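PDB 3U4F: mandelate racemase/muconate lactonizing enzyme family protein from Roseovarius nubinhibens ISM, which binds magnesium in an enolase-superfamily active site and may act as a hydro-lyase or racemase on a carboxylate substrate. Local coordinates for residues 34-39 and 53-58; 61-66 and 382-387; 133-138 and 329-334; 165-170 and 201-206. All blocks are in the same frame, centred on the assembly; numbering follows the deposited sequence.

Overall arrangement
Interactions 1 and 2 belong to the capping domain and meet the same four-stranded antiparallel sheet. Their centres lie about 11 Å apart, and they touch where Val39 and Val53 pack on Leu65. Interactions 3 and 4 sit in the barrel, their centres about 13 Å apart; strand 132-139 of interaction 3 pairs with strand 165-169 of interaction 4, and both contacts reach the guanidine. About 23 Å separates the centres of interactions 1 and 3, and about 37 Å those of 2 and 4. Along the chain, interaction 4 is nested inside interaction 3, which lies inside the loop closed by interaction 2. The C-terminal strand thus returns from the barrel to the N-terminal domain, as in other enolase-superfamily members.

Interaction 1 (34-39 and 53-58); sequences EFVGFV and VSTYHS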
loop_
_atom_site.group_PDB
_atom_site.type_symbol
_atom_site.label_atom_id
_atom_site.label_comp_id
_atom_site.label_asym_id
_atom_site.label_seq_id
_atom_site.Cartn_x
_atom_site.Cartn_y
_atom_site.Cartn_z
ATOM N N GLU A 34 19.164 0.252 7.897
ATOM C CA GLU A 34 18.323 0.689 6.790
ATOM C C GLU A 34 18.032 -0.429 5.783
ATOM O O GLU A 34 17.152 -0.284 4.944
ATOM C CB GLU A 34 18.908 1.921 6.090
ATOM C CG GLU A 34 18.796 3.216 6.926
ATOM C CD GLU A 34 19.578 4.396 6.320
ATOM O OE1 GLU A 34 20.121 4.248 5.197
ATOM O OE2 GLU A 34 19.646 5.471 6.965
ATOM N N PHE A 35 18.785 -1.524 5.862
ATOM C CA PHE A 35 18.712 -2.593 4.873
ATOM C C PHE A 35 17.921 -3.831 5.327
ATOM O O PHE A 35 17.272 -4.512 4.511
ATOM C CB PHE A 35 20.126 -3.028 4.562
ATOM C CG PHE A 35 20.993 -1.896 4.087
ATOM C CD1 PHE A 35 20.796 -1.357 2.831
ATOM C CD2 PHE A 35 21.968 -1.338 4.928
ATOM C CE1 PHE A 35 21.603 -0.261 2.379
ATOM C CE2 PHE A 35 22.769 -0.257 4.494
ATOM C CZ PHE A 35 22.575 0.281 3.221
ATOM N N VAL A 36 18.072 -4.180 6.593
ATOM C CA VAL A 36 17.388 -5.354 7.150
ATOM C C VAL A 36 17.168 -5.146 8.647
ATOM O O VAL A 36 17.942 -4.462 9.312
ATOM C CB VAL A 36 18.160 -6.674 6.825
ATOM C CG1 VAL A 36 19.555 -6.659 7.445
ATOM C CG2 VAL A 36 17.355 -7.940 7.310
ATOM N N GLY A 37 16.092 -5.724 9.156
ATOM C CA GLY A 37 15.781 -5.645 10.562
ATOM C C GLY A 37 15.217 -6.945 11.064
ATOM O O GLY A 37 14.405 -7.570 10.392
ATOM N N PHE A 38 15.617 -7.342 12.269
ATOM C CA PHE A 38 15.119 -8.560 12.878
ATOM C C PHE A 38 14.223 -8.260 14.062
ATOM O O PHE A 38 14.331 -7.189 14.662
ATOM C CB PHE A 38 16.300 -9.464 13.298
ATOM C CG PHE A 38 17.247 -9.744 12.156
ATOM C CD1 PHE A 38 16.907 -10.668 11.163
ATOM C CD2 PHE A 38 18.464 -9.048 12.056
ATOM C CE1 PHE A 38 17.802 -10.908 10.073
ATOM C CE2 PHE A 38 19.351 -9.274 10.992
ATOM C CZ PHE A 38 19.004 -10.192 9.992
ATOM N N VAL A 39 13.323 -9.202 14.353
ATOM C CA VAL A 39 12.293 -9.044 15.351
ATOM C C VAL A 39 12.442 -10.154 16.352
ATOM O O VAL A 39 12.569 -11.334 15.973
ATOM C CB VAL A 39 10.875 -9.138 14.738
ATOM C CG1 VAL A 39 9.784 -8.945 15.800
ATOM C CG2 VAL A 39 10.729 -8.122 13.629
ATOM N N VAL A 53 11.679 -8.562 9.405
ATOM C CA VAL A 53 10.846 -7.776 8.494
ATOM C C VAL A 53 11.417 -7.847 7.072
ATOM O O VAL A 53 12.582 -8.223 6.854
ATOM C CB VAL A 53 10.726 -6.293 8.969
ATOM C CG1 VAL A 53 10.059 -6.215 10.367
ATOM C CG2 VAL A 53 12.097 -5.595 8.952
ATOM N N SER A 54 10.629 -7.442 6.081
ATOM C CA SER A 54 11.203 -7.348 4.751
ATOM C C SER A 54 12.438 -6.456 4.716
ATOM O O SER A 54 12.510 -5.438 5.433
ATOM C CB SER A 54 10.178 -6.834 3.726
ATOM O OG SER A 54 10.847 -6.708 2.494
ATOM N N THR A 55 13.407 -6.840 3.881
ATOM C CA THR A 55 14.552 -5.994 3.558
ATOM C C THR A 55 14.092 -4.768 2.787
ATOM O O THR A 55 12.982 -4.759 2.251
ATOM C CB THR A 55 15.572 -6.736 2.690
ATOM O OG1 THR A 55 14.886 -7.400 1.614
ATOM C CG2 THR A 55 16.327 -7.796 3.535
ATOM N N TYR A 56 14.945 -3.743 2.857
ATOM C CA TYR A 56 14.918 -2.467 2.119
ATOM C C TYR A 56 14.069 -1.451 2.884
ATOM O O TYR A 56 12.877 -1.659 3.095
ATOM C CB TYR A 56 14.503 -2.617 0.657
ATOM C CG TYR A 56 15.291 -3.689 -0.095
ATOM C CD1 TYR A 56 16.656 -3.534 -0.342
ATOM C CD2 TYR A 56 14.658 -4.850 -0.568
ATOM C CE1 TYR A 56 17.385 -4.528 -1.039
ATOM C CE2 TYR A 56 15.376 -5.838 -1.269
ATOM C CZ TYR A 56 16.728 -5.665 -1.497
ATOM O OH TYR A 56 17.415 -6.658 -2.172
ATOM N N HIS A 57 14.733 -0.396 3.344
ATOM C CA HIS A 57 14.108 0.602 4.217
ATOM C C HIS A 57 13.518 -0.051 5.479
ATOM O O HIS A 57 12.468 0.331 5.974
ATOM C CB HIS A 57 13.099 1.473 3.406
ATOM C CG HIS A 57 13.706 2.072 2.166
ATOM N ND1 HIS A 57 13.067 2.085 0.938
ATOM C CD2 HIS A 57 14.931 2.608 1.952
ATOM C CE1 HIS A 57 13.861 2.627 0.028
ATOM N NE2 HIS A 57 14.999 2.945 0.613
ATOM N N SER A 58 14.243 -1.037 6.018
ATOM C CA SER A 58 13.737 -1.818 7.144
ATOM C C SER A 58 13.574 -0.969 8.399
ATOM O O SER A 58 12.781 -1.303 9.253
ATOM C CB SER A 58 14.658 -2.992 7.432
ATOM O OG SER A 58 14.731 -3.814 6.285
#
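Val53 holds on to Gly37 by both backbone and side chain. Its N donates to Gly37 O (3.1 Å), prolonging the antiparallel pairing of strands 37-43 and 48-52, while CG1 meets Val39 CG2 at 3.8 Å, the two side chains crossing at about a right angle. With CG1 beside its own backbone N (chi1 -61°), Val53 turns CG2 onto the Gly37 carbonyl, and a CB on that glycine would come tight against the methyl. Ser54 contributes from within its own segment: its O receives Ser58 OG at 2.9 Å, in the carbonyl plane and on a lone pair, which pins the turn. Thr55 lays CG2 against Val36 CG2 (3.9 Å), and its OG1 is hydrogen-bonded to Asn310 ND2. Tyr56 N then donates to Phe35 O at 3.0 Å, a nearly straight bond (165°); its phenol OH is hydrogen-bonded to Asn310 as well. His57 is the N-cap of helix 58-73. Ser58, the first helical residue, bonds through N to Glu34 O (3.2 Å), and its CB presses on Gly37 N at 3.5 Å, a buried amide for which the model offers no partner. These two loops are consistent with the capping-domain loops that close over the barrel mouth in the enolase superfamily: the Tyr56 side chain is about 9 Å from the bound guanidine. Behind them, Val39 and Val53 rest on Leu65 of helix 58-73, Val39 also on helix 98-119, and Ser54 and Tyr56 touch helix 281-284.

Interaction 2 (61-66 and 382-387); sequences TCEVLH and AYKVSR
Lys384 lays its aliphatic chain over one face of the His66 imidazole, its CG 3.8 Å from the ring centroid and 21° off the normal, a CH-pi contact. This is the alpha/beta packing of the capping domain: helix 58-73 lies against the four-stranded antiparallel sheet at its C-terminal edge strand, the two short axes 9.5 Å apart and only 14° from parallel. At the ring edge, near its plane, His66 ND1 and Ser386 OG share a hydrogen bond of 2.8 Å in which either could be the donor. NE2 is bonded to Thr30 of the next strand, and the two bonds together fix the rotation of the ring. With an alanine here, Lys384 would probably lose the surface its chain rests on, and Ser386 and Thr30 would each be left without their ring nitrogen. Farther along, Lys384 bends at its last torsions and brings CE to 3.4 Å from Glu63 OE1. Its NZ stays 4.1 Å from Glu63 OE2, beyond a salt bridge, and that carboxylate pairs instead with Arg67. Ser386 OG is also hydrogen-bonded to a water at 2.7 Å, and this water donates to His66 O at 2.7 Å.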
loop_
_atom_site.group_PDB
_atom_site.type_symbol
_atom_site.label_atom_id
_atom_site.label_comp_id
_atom_site.label_asym_id
_atom_site.label_seq_id
_atom_site.Cartn_x
_atom_site.Cartn_y
_atom_site.Cartn_z
ATOM N N THR A 61 10.169 0.372 8.131
ATOM C CA THR A 61 9.304 -0.769 8.439
ATOM C C THR A 61 9.236 -1.051 9.937
ATOM O O THR A 61 8.163 -1.313 10.488
ATOM C CB THR A 61 9.771 -2.022 7.663
ATOM O OG1 THR A 61 9.732 -1.709 6.269
ATOM C CG2 THR A 61 8.849 -3.238 7.941
ATOM N N CYS A 62 10.383 -1.016 10.610
ATOM C CA CYS A 62 10.360 -1.254 12.054
ATOM C C CYS A 62 9.587 -0.142 12.819
ATOM O O CYS A 62 8.931 -0.415 13.824
ATOM C CB CYS A 62 11.798 -1.407 12.574
ATOM S SG CYS A 62 12.548 -2.998 12.070
ATOM N N GLU A 63 9.673 1.107 12.358
ATOM C CA GLU A 63 8.859 2.149 13.007
ATOM C C GLU A 63 7.345 1.851 12.832
ATOM O O GLU A 63 6.572 2.004 13.766
ATOM C CB GLU A 63 9.215 3.528 12.475
ATOM C CG GLU A 63 8.572 4.697 13.262
ATOM C CD GLU A 63 9.057 4.794 14.713
ATOM O OE1 GLU A 63 10.220 4.447 14.974
ATOM O OE2 GLU A 63 8.264 5.213 15.585
ATOM N N VAL A 64 6.944 1.426 11.626
ATOM C CA VAL A 64 5.557 1.052 11.355
ATOM C C VAL A 64 5.147 -0.127 12.244
ATOM O O VAL A 64 4.021 -0.204 12.786
ATOM C CB VAL A 64 5.405 0.686 9.839
ATOM C CG1 VAL A 64 4.063 0.040 9.562
ATOM C CG2 VAL A 64 5.587 1.903 8.979
ATOM N N LEU A 65 6.079 -1.062 12.424
ATOM C CA LEU A 65 5.801 -2.204 13.288
ATOM C C LEU A 65 5.427 -1.729 14.696
ATOM O O LEU A 65 4.398 -2.146 15.254
ATOM C CB LEU A 65 7.026 -3.148 13.343
ATOM C CG LEU A 65 6.789 -4.556 13.926
ATOM C CD1 LEU A 65 7.883 -5.531 13.483
ATOM C CD2 LEU A 65 6.768 -4.460 15.424
ATOM N N HIS A 66 6.265 -0.873 15.272
ATOM C CA HIS A 66 6.001 -0.400 16.650
ATOM C C HIS A 66 4.765 0.504 16.700
ATOM O O HIS A 66 3.965 0.419 17.633
ATOM C CB HIS A 66 7.237 0.277 17.255
ATOM C CG HIS A 66 8.342 -0.683 17.559
ATOM N ND1 HIS A 66 8.279 -1.577 18.609
ATOM C CD2 HIS A 66 9.523 -0.916 16.934
ATOM C CE1 HIS A 66 9.373 -2.326 18.613
ATOM N NE2 HIS A 66 10.144 -1.945 17.611
ATOM N N ALA A 382 20.173 -0.646 15.528
ATOM C CA ALA A 382 19.262 0.229 16.252
ATOM C C ALA A 382 18.178 -0.626 16.915
ATOM O O ALA A 382 17.520 -1.422 16.258
ATOM C CB ALA A 382 18.655 1.244 15.274
ATOM N N TYR A 383 18.018 -0.470 18.223
ATOM C CA TYR A 383 17.075 -1.226 19.000
ATOM C C TYR A 383 15.864 -0.415 19.379
ATOM O O TYR A 383 15.978 0.769 19.765
ATOM C CB TYR A 383 17.760 -1.697 20.293
ATOM C CG TYR A 383 16.907 -2.348 21.336
ATOM C CD1 TYR A 383 16.490 -3.661 21.187
ATOM C CD2 TYR A 383 16.568 -1.676 22.527
ATOM C CE1 TYR A 383 15.749 -4.276 22.132
ATOM C CE2 TYR A 383 15.818 -2.288 23.493
ATOM C CZ TYR A 383 15.415 -3.601 23.303
ATOM O OH TYR A 383 14.675 -4.259 24.262
ATOM N N LYS A 384 14.710 -1.077 19.311
ATOM C CA LYS A 384 13.460 -0.489 19.765
ATOM C C LYS A 384 12.583 -1.557 20.388
ATOM O O LYS A 384 12.519 -2.700 19.901
ATOM C CB LYS A 384 12.739 0.199 18.579
ATOM C CG LYS A 384 11.634 1.165 18.995
ATOM C CD LYS A 384 11.225 2.043 17.794
ATOM C CE LYS A 384 10.909 3.499 18.204
ATOM N NZ LYS A 384 9.719 3.582 19.063
ATOM N N VAL A 385 11.884 -1.200 21.458
ATOM C CA VAL A 385 10.994 -2.159 22.117
ATOM C C VAL A 385 9.621 -1.590 22.428
ATOM O O VAL A 385 9.490 -0.415 22.768
ATOM C CB VAL A 385 11.679 -2.768 23.406
ATOM C CG1 VAL A 385 12.030 -1.662 24.438
ATOM C CG2 VAL A 385 10.823 -3.840 24.032
ATOM N N SER A 386 8.611 -2.442 22.258
ATOM C CA SER A 386 7.260 -2.200 22.733
ATOM C C SER A 386 6.874 -3.323 23.669
ATOM O O SER A 386 7.116 -4.507 23.370
ATOM C CB SER A 386 6.266 -2.147 21.579
ATOM O OG SER A 386 6.544 -1.066 20.711
ATOM N N ARG A 387 6.283 -2.960 24.807
ATOM C CA ARG A 387 5.776 -3.944 25.797
ATOM C C ARG A 387 4.280 -3.827 26.084
ATOM O O ARG A 387 3.725 -2.738 25.995
ATOM C CB ARG A 387 6.530 -3.788 27.129
ATOM C CG ARG A 387 8.005 -3.965 26.987
ATOM C CD ARG A 387 8.697 -3.929 28.352
ATOM N NE ARG A 387 10.099 -3.577 28.162
ATOM C CZ ARG A 387 11.065 -4.466 27.977
ATOM N NH1 ARG A 387 10.774 -5.760 27.963
ATOM N NH2 ARG A 387 12.323 -4.061 27.807
HETATM O O HOH W 1 4.164 0.047 20.272
#

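Interaction 3 (133-138 and 329-334); sequences TIRAYA and GKYLEF. With GAI (guanidine), chain F.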
loop_
_atom_site.group_PDB
_atom_site.type_symbol
_atom_site.label_atom_id
_atom_site.label_comp_id
_atom_site.label_asym_id
_atom_site.label_seq_id
_atom_site.Cartn_x
_atom_site.Cartn_y
_atom_site.Cartn_z
ATOM N N THR A 133 15.704 -31.437 1.402
ATOM C CA THR A 133 16.316 -30.589 0.399
ATOM C C THR A 133 15.256 -29.946 -0.503
ATOM O O THR A 133 14.115 -30.416 -0.576
ATOM C CB THR A 133 17.244 -31.405 -0.516
ATOM O OG1 THR A 133 16.470 -32.468 -1.057
ATOM C CG2 THR A 133 18.438 -32.000 0.291
ATOM N N ILE A 134 15.684 -28.885 -1.192
ATOM C CA ILE A 134 14.864 -28.127 -2.147
ATOM C C ILE A 134 15.753 -27.776 -3.320
ATOM O O ILE A 134 16.832 -27.172 -3.158
ATOM C CB ILE A 134 14.349 -26.771 -1.542
ATOM C CG1 ILE A 134 13.615 -26.975 -0.231
ATOM C CG2 ILE A 134 13.347 -26.084 -2.493
ATOM C CD1 ILE A 134 14.483 -26.775 0.985
ATOM N N ARG A 135 15.271 -28.085 -4.518
ATOM C CA ARG A 135 15.953 -27.693 -5.732
ATOM C C ARG A 135 16.037 -26.191 -5.782
ATOM O O ARG A 135 15.037 -25.522 -5.519
ATOM C CB ARG A 135 15.150 -28.148 -6.956
ATOM C CG ARG A 135 15.843 -27.834 -8.291
ATOM C CD ARG A 135 14.997 -28.363 -9.438
ATOM N NE ARG A 135 15.602 -28.080 -10.736
ATOM C CZ ARG A 135 14.936 -28.136 -11.892
ATOM N NH1 ARG A 135 13.640 -28.406 -11.903
ATOM N NH2 ARG A 135 15.563 -27.872 -13.028
ATOM N N ALA A 136 17.203 -25.658 -6.140
ATOM C CA ALA A 136 17.330 -24.189 -6.228
ATOM C C ALA A 136 17.566 -23.762 -7.673
ATOM O O ALA A 136 18.188 -24.501 -8.451
ATOM C CB ALA A 136 18.465 -23.705 -5.360
ATOM N N TYR A 137 17.079 -22.578 -8.047
ATOM C CA TYR A 137 17.554 -21.978 -9.286
ATOM C C TYR A 137 18.452 -20.781 -9.000
ATOM O O TYR A 137 18.171 -19.994 -8.090
ATOM C CB TYR A 137 16.401 -21.634 -10.244
ATOM C CG TYR A 137 15.476 -20.464 -9.893
ATOM C CD1 TYR A 137 15.770 -19.172 -10.321
ATOM C CD2 TYR A 137 14.255 -20.691 -9.244
ATOM C CE1 TYR A 137 14.888 -18.094 -10.042
ATOM C CE2 TYR A 137 13.358 -19.662 -8.978
ATOM C CZ TYR A 137 13.677 -18.356 -9.389
ATOM O OH TYR A 137 12.790 -17.320 -9.140
ATOM N N ALA A 138 19.530 -20.666 -9.777
ATOM C CA ALA A 138 20.469 -19.551 -9.720
ATOM C C ALA A 138 19.815 -18.305 -10.318
ATOM O O ALA A 138 19.462 -18.284 -11.485
ATOM C CB ALA A 138 21.741 -19.896 -10.474
ATOM N N GLY A 329 6.046 -25.218 -5.978
ATOM C CA GLY A 329 6.616 -25.167 -7.321
ATOM C C GLY A 329 7.948 -25.897 -7.470
ATOM O O GLY A 329 8.345 -26.698 -6.596
ATOM N N LYS A 330 8.671 -25.602 -8.555
ATOM C CA LYS A 330 9.776 -26.472 -8.965
ATOM C C LYS A 330 11.065 -26.258 -8.196
ATOM O O LYS A 330 11.938 -27.116 -8.183
ATOM C CB LYS A 330 10.063 -26.315 -10.462
ATOM C CG LYS A 330 8.914 -26.753 -11.376
ATOM C CD LYS A 330 9.206 -26.350 -12.829
ATOM C CE LYS A 330 8.147 -26.921 -13.795
ATOM N NZ LYS A 330 8.440 -26.377 -15.170
ATOM N N TYR A 331 11.206 -25.079 -7.597
ATOM C CA TYR A 331 12.502 -24.640 -7.106
ATOM C C TYR A 331 12.429 -23.355 -6.288
ATOM O O TYR A 331 11.480 -22.576 -6.387
ATOM C CB TYR A 331 13.570 -24.475 -8.220
ATOM C CG TYR A 331 12.999 -24.149 -9.601
ATOM C CD1 TYR A 331 13.441 -24.824 -10.725
ATOM C CD2 TYR A 331 12.019 -23.158 -9.757
ATOM C CE1 TYR A 331 12.907 -24.522 -12.015
ATOM C CE2 TYR A 331 11.458 -22.867 -11.023
ATOM C CZ TYR A 331 11.908 -23.573 -12.134
ATOM O OH TYR A 331 11.365 -23.285 -13.358
ATOM N N LEU A 332 13.466 -23.216 -5.477
ATOM C CA LEU A 332 13.763 -22.061 -4.643
ATOM C C LEU A 332 14.524 -21.015 -5.461
ATOM O O LEU A 332 15.570 -21.333 -6.013
ATOM C CB LEU A 332 14.677 -22.558 -3.516
ATOM C CG LEU A 332 15.289 -21.496 -2.601
ATOM C CD1 LEU A 332 14.195 -20.999 -1.656
ATOM C CD2 LEU A 332 16.485 -22.064 -1.813
ATOM N N GLU A 333 14.035 -19.768 -5.487
ATOM C CA GLU A 333 14.829 -18.661 -6.023
ATOM C C GLU A 333 16.063 -18.411 -5.156
ATOM O O GLU A 333 15.944 -18.148 -3.969
ATOM C CB GLU A 333 14.022 -17.369 -6.088
ATOM C CG GLU A 333 14.877 -16.279 -6.745
ATOM C CD GLU A 333 14.127 -15.046 -7.114
ATOM O OE1 GLU A 333 13.010 -14.844 -6.607
ATOM O OE2 GLU A 333 14.689 -14.280 -7.939
ATOM N N PHE A 334 17.240 -18.491 -5.761
ATOM C CA PHE A 334 18.475 -18.382 -5.008
ATOM C C PHE A 334 19.351 -17.347 -5.670
ATOM O O PHE A 334 19.946 -17.602 -6.720
ATOM C CB PHE A 334 19.215 -19.719 -4.943
ATOM C CG PHE A 334 20.357 -19.708 -3.946
ATOM C CD1 PHE A 334 20.128 -20.025 -2.602
ATOM C CD2 PHE A 334 21.645 -19.356 -4.355
ATOM C CE1 PHE A 334 21.178 -19.984 -1.675
ATOM C CE2 PHE A 334 22.706 -19.294 -3.426
ATOM C CZ PHE A 334 22.477 -19.619 -2.107
HETATM C C GAI F . 12.771 -11.654 -8.997
HETATM N N1 GAI F . 13.950 -11.783 -8.447
HETATM N N2 GAI F . 12.238 -10.460 -9.442
HETATM N N3 GAI F . 11.962 -12.720 -9.114
HETATM O O HOH W 2 11.810 -29.280 -9.560
#
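Strands 133-138 and 332-334 run parallel, their short axes 4.7 Å apart and inclined by 40°, laced by Leu332 N to Arg135 O (2.8 Å), Tyr137 N to Leu332 O and Phe334 N to Tyr137 O. Tyr137 turns its CG between its own N and carbonyl carbon (chi1 71°), which swings the ring across the neighbouring strand. There its edge meets the face of Tyr331 in an offset edge-to-face pair, CD2 to CD2 3.4 Å and the planes at 72°, and Glu333 CA sits over one of its faces, 3.7 Å from the centroid. The phenol OH goes on to Lys167 NZ. With a leucine in its place, Lys167 would probably lose that oxygen and a gap open beside Tyr331 and Glu333. The pairing joins the first and last strands of the (beta/alpha)7beta barrel and so closes it. From the last strand, the extended Glu333 side chain reaches the pocket, where OE2 accepts guanidine N1 at 2.7 Å and also meets Ser139. On the opposite sheet face, Leu332 and Ala136 pack among apolar neighbours. Arg135, salt-bridged to Asp164, sets its guanidinium face against Tyr331 CD1, while a water links Arg135 NH1 (3.1 Å) to Lys330 O (2.6 Å).

Interaction 4 (165-170 and 201-206); sequences AFKVRA and ALLIDA. With MG (magnesium ion), chain E; GAI (guanidine), chain F.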
loop_
_atom_site.group_PDB
_atom_site.type_symbol
_atom_site.label_atom_id
_atom_site.label_comp_id
_atom_site.label_asym_id
_atom_site.label_seq_id
_atom_site.Cartn_x
_atom_site.Cartn_y
_atom_site.Cartn_z
ATOM N N ALA A 165 19.124 -25.083 -12.991
ATOM C CA ALA A 165 18.090 -24.101 -13.351
ATOM C C ALA A 165 18.649 -22.697 -13.128
ATOM O O ALA A 165 19.369 -22.455 -12.147
ATOM C CB ALA A 165 16.853 -24.314 -12.484
ATOM N N PHE A 166 18.310 -21.770 -14.022
ATOM C CA PHE A 166 18.982 -20.462 -14.072
ATOM C C PHE A 166 17.985 -19.405 -14.546
ATOM O O PHE A 166 17.290 -19.616 -15.539
ATOM C CB PHE A 166 20.175 -20.474 -15.045
ATOM C CG PHE A 166 21.150 -21.607 -14.808
ATOM C CD1 PHE A 166 22.272 -21.413 -14.022
ATOM C CD2 PHE A 166 20.925 -22.855 -15.372
ATOM C CE1 PHE A 166 23.170 -22.463 -13.787
ATOM C CE2 PHE A 166 21.786 -23.918 -15.128
ATOM C CZ PHE A 166 22.915 -23.716 -14.327
ATOM N N LYS A 167 17.915 -18.277 -13.839
ATOM C CA LYS A 167 17.009 -17.201 -14.255
ATOM C C LYS A 167 17.792 -15.940 -14.607
ATOM O O LYS A 167 18.665 -15.508 -13.835
ATOM C CB LYS A 167 15.932 -16.904 -13.186
ATOM C CG LYS A 167 14.882 -15.887 -13.649
ATOM C CD LYS A 167 13.693 -15.808 -12.703
ATOM C CE LYS A 167 13.966 -14.834 -11.575
ATOM N NZ LYS A 167 12.783 -14.839 -10.678
ATOM N N VAL A 168 17.477 -15.349 -15.765
ATOM C CA VAL A 168 18.091 -14.093 -16.198
ATOM C C VAL A 168 16.995 -13.047 -16.442
ATOM O O VAL A 168 15.816 -13.331 -16.260
ATOM C CB VAL A 168 18.973 -14.311 -17.480
ATOM C CG1 VAL A 168 20.031 -15.346 -17.197
ATOM C CG2 VAL A 168 18.108 -14.721 -18.627
ATOM N N ARG A 169 17.375 -11.832 -16.814
ATOM C CA ARG A 169 16.428 -10.737 -16.930
ATOM C C ARG A 169 16.148 -10.399 -18.400
ATOM O O ARG A 169 17.056 -10.442 -19.218
ATOM C CB ARG A 169 16.989 -9.505 -16.246
ATOM C CG ARG A 169 17.351 -9.739 -14.776
ATOM C CD ARG A 169 16.072 -9.854 -13.911
ATOM N NE ARG A 169 16.329 -10.670 -12.709
ATOM C CZ ARG A 169 15.437 -10.869 -11.750
ATOM N NH1 ARG A 169 14.266 -10.235 -11.803
ATOM N NH2 ARG A 169 15.721 -11.693 -10.744
ATOM N N ALA A 170 14.907 -10.035 -18.692
ATOM C CA ALA A 170 14.491 -9.488 -19.999
ATOM C C ALA A 170 14.077 -8.026 -19.851
ATOM O O ALA A 170 13.670 -7.595 -18.774
ATOM C CB ALA A 170 13.315 -10.269 -20.537
ATOM N N ALA A 201 17.207 -26.047 -17.073
ATOM C CA ALA A 201 15.966 -25.274 -17.028
ATOM C C ALA A 201 16.321 -23.786 -17.096
ATOM O O ALA A 201 17.199 -23.283 -16.349
ATOM C CB ALA A 201 15.172 -25.587 -15.777
ATOM N N LEU A 202 15.672 -23.076 -18.016
ATOM C CA LEU A 202 15.952 -21.660 -18.174
ATOM C C LEU A 202 14.691 -20.832 -17.913
ATOM O O LEU A 202 13.624 -21.108 -18.463
ATOM C CB LEU A 202 16.527 -21.353 -19.557
ATOM C CG LEU A 202 17.874 -22.012 -19.929
ATOM C CD1 LEU A 202 18.215 -21.732 -21.415
ATOM C CD2 LEU A 202 19.032 -21.572 -18.988
ATOM N N LEU A 203 14.851 -19.828 -17.050
ATOM C CA LEU A 203 13.754 -18.968 -16.601
ATOM C C LEU A 203 14.119 -17.532 -16.963
ATOM O O LEU A 203 15.294 -17.200 -17.078
ATOM C CB LEU A 203 13.627 -19.049 -15.063
ATOM C CG LEU A 203 13.356 -20.356 -14.323
ATOM C CD1 LEU A 203 14.568 -21.287 -14.258
ATOM C CD2 LEU A 203 12.900 -20.005 -12.847
ATOM N N ILE A 204 13.128 -16.665 -17.121
ATOM C CA ILE A 204 13.438 -15.263 -17.381
ATOM C C ILE A 204 12.418 -14.422 -16.646
ATOM O O ILE A 204 11.299 -14.879 -16.370
ATOM C CB ILE A 204 13.461 -14.934 -18.924
ATOM C CG1 ILE A 204 14.257 -13.644 -19.224
ATOM C CG2 ILE A 204 12.052 -14.920 -19.513
ATOM C CD1 ILE A 204 14.810 -13.613 -20.694
ATOM N N ASP A 205 12.789 -13.182 -16.359
ATOM C CA ASP A 205 11.914 -12.309 -15.589
ATOM C C ASP A 205 11.997 -10.931 -16.263
ATOM O O ASP A 205 13.086 -10.392 -16.416
ATOM C CB ASP A 205 12.459 -12.255 -14.163
ATOM C CG ASP A 205 11.496 -11.614 -13.162
ATOM O OD1 ASP A 205 10.661 -10.788 -13.564
ATOM O OD2 ASP A 205 11.587 -11.961 -11.949
ATOM N N ALA A 206 10.843 -10.397 -16.660
ATOM C CA ALA A 206 10.753 -9.114 -17.385
ATOM C C ALA A 206 10.449 -7.943 -16.467
ATOM O O ALA A 206 10.351 -6.789 -16.905
ATOM C CB ALA A 206 9.683 -9.208 -18.488
HETATM MG MG MG E . 10.486 -11.536 -10.175
HETATM C C GAI F . 12.771 -11.654 -8.997
HETATM N N1 GAI F . 13.950 -11.783 -8.447
HETATM N N2 GAI F . 12.238 -10.460 -9.442
HETATM N N3 GAI F . 11.962 -12.720 -9.114
HETATM O O HOH W 3 9.468 -10.212 -11.250
#
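Asp205 OD2 is gripped by several groups: it ligates the magnesium ion at 2.1 Å and accepts a weak, salt-bridging hydrogen bond from Lys167 NZ at 3.4 Å. Arg169 NH1 lies 3.2 Å from the same oxygen. The other carboxylate oxygen, OD1, is 2.7 Å from a metal-bound water and accepts the backbone N of Asn207, holding the group's rotation. Glu231, Glu257 and, as modelled, two nitrogens of the guanidine complete the coordination. A bend at chi2 (-73°) brings the Arg169 guanidinium alongside the Asp205 carboxylate, both side chains pointing the same way, their planes 26° apart and Asp205 CB over the guanidinium face. The guanidinium edge meets the ligand, NH2 to guanidine N1 2.9 Å, while NE is bonded to Ser140 O. Lys167 NZ comes 2.8 Å from guanidine N3 and has Glu231 and Tyr137 as further partners. The two strands, linked by helix 184-196, form a parallel beta-alpha-beta unit of the barrel. Metal ligands at the ends of successive strands, with lysine and arginine at the end of the strand before, are as in the enolase superfamily. Backbone bonds run from Phe166 N to Ala201 O through to Ala170 N to Asp205 O. Lys167 CB packs on Leu203 CB (3.7 Å). On the other face Val168 CG2 meets Ile204 CG1, and past the strand end Ala170 CB touches Ile204 CD1 at 3.7 Å, against helix 184-196.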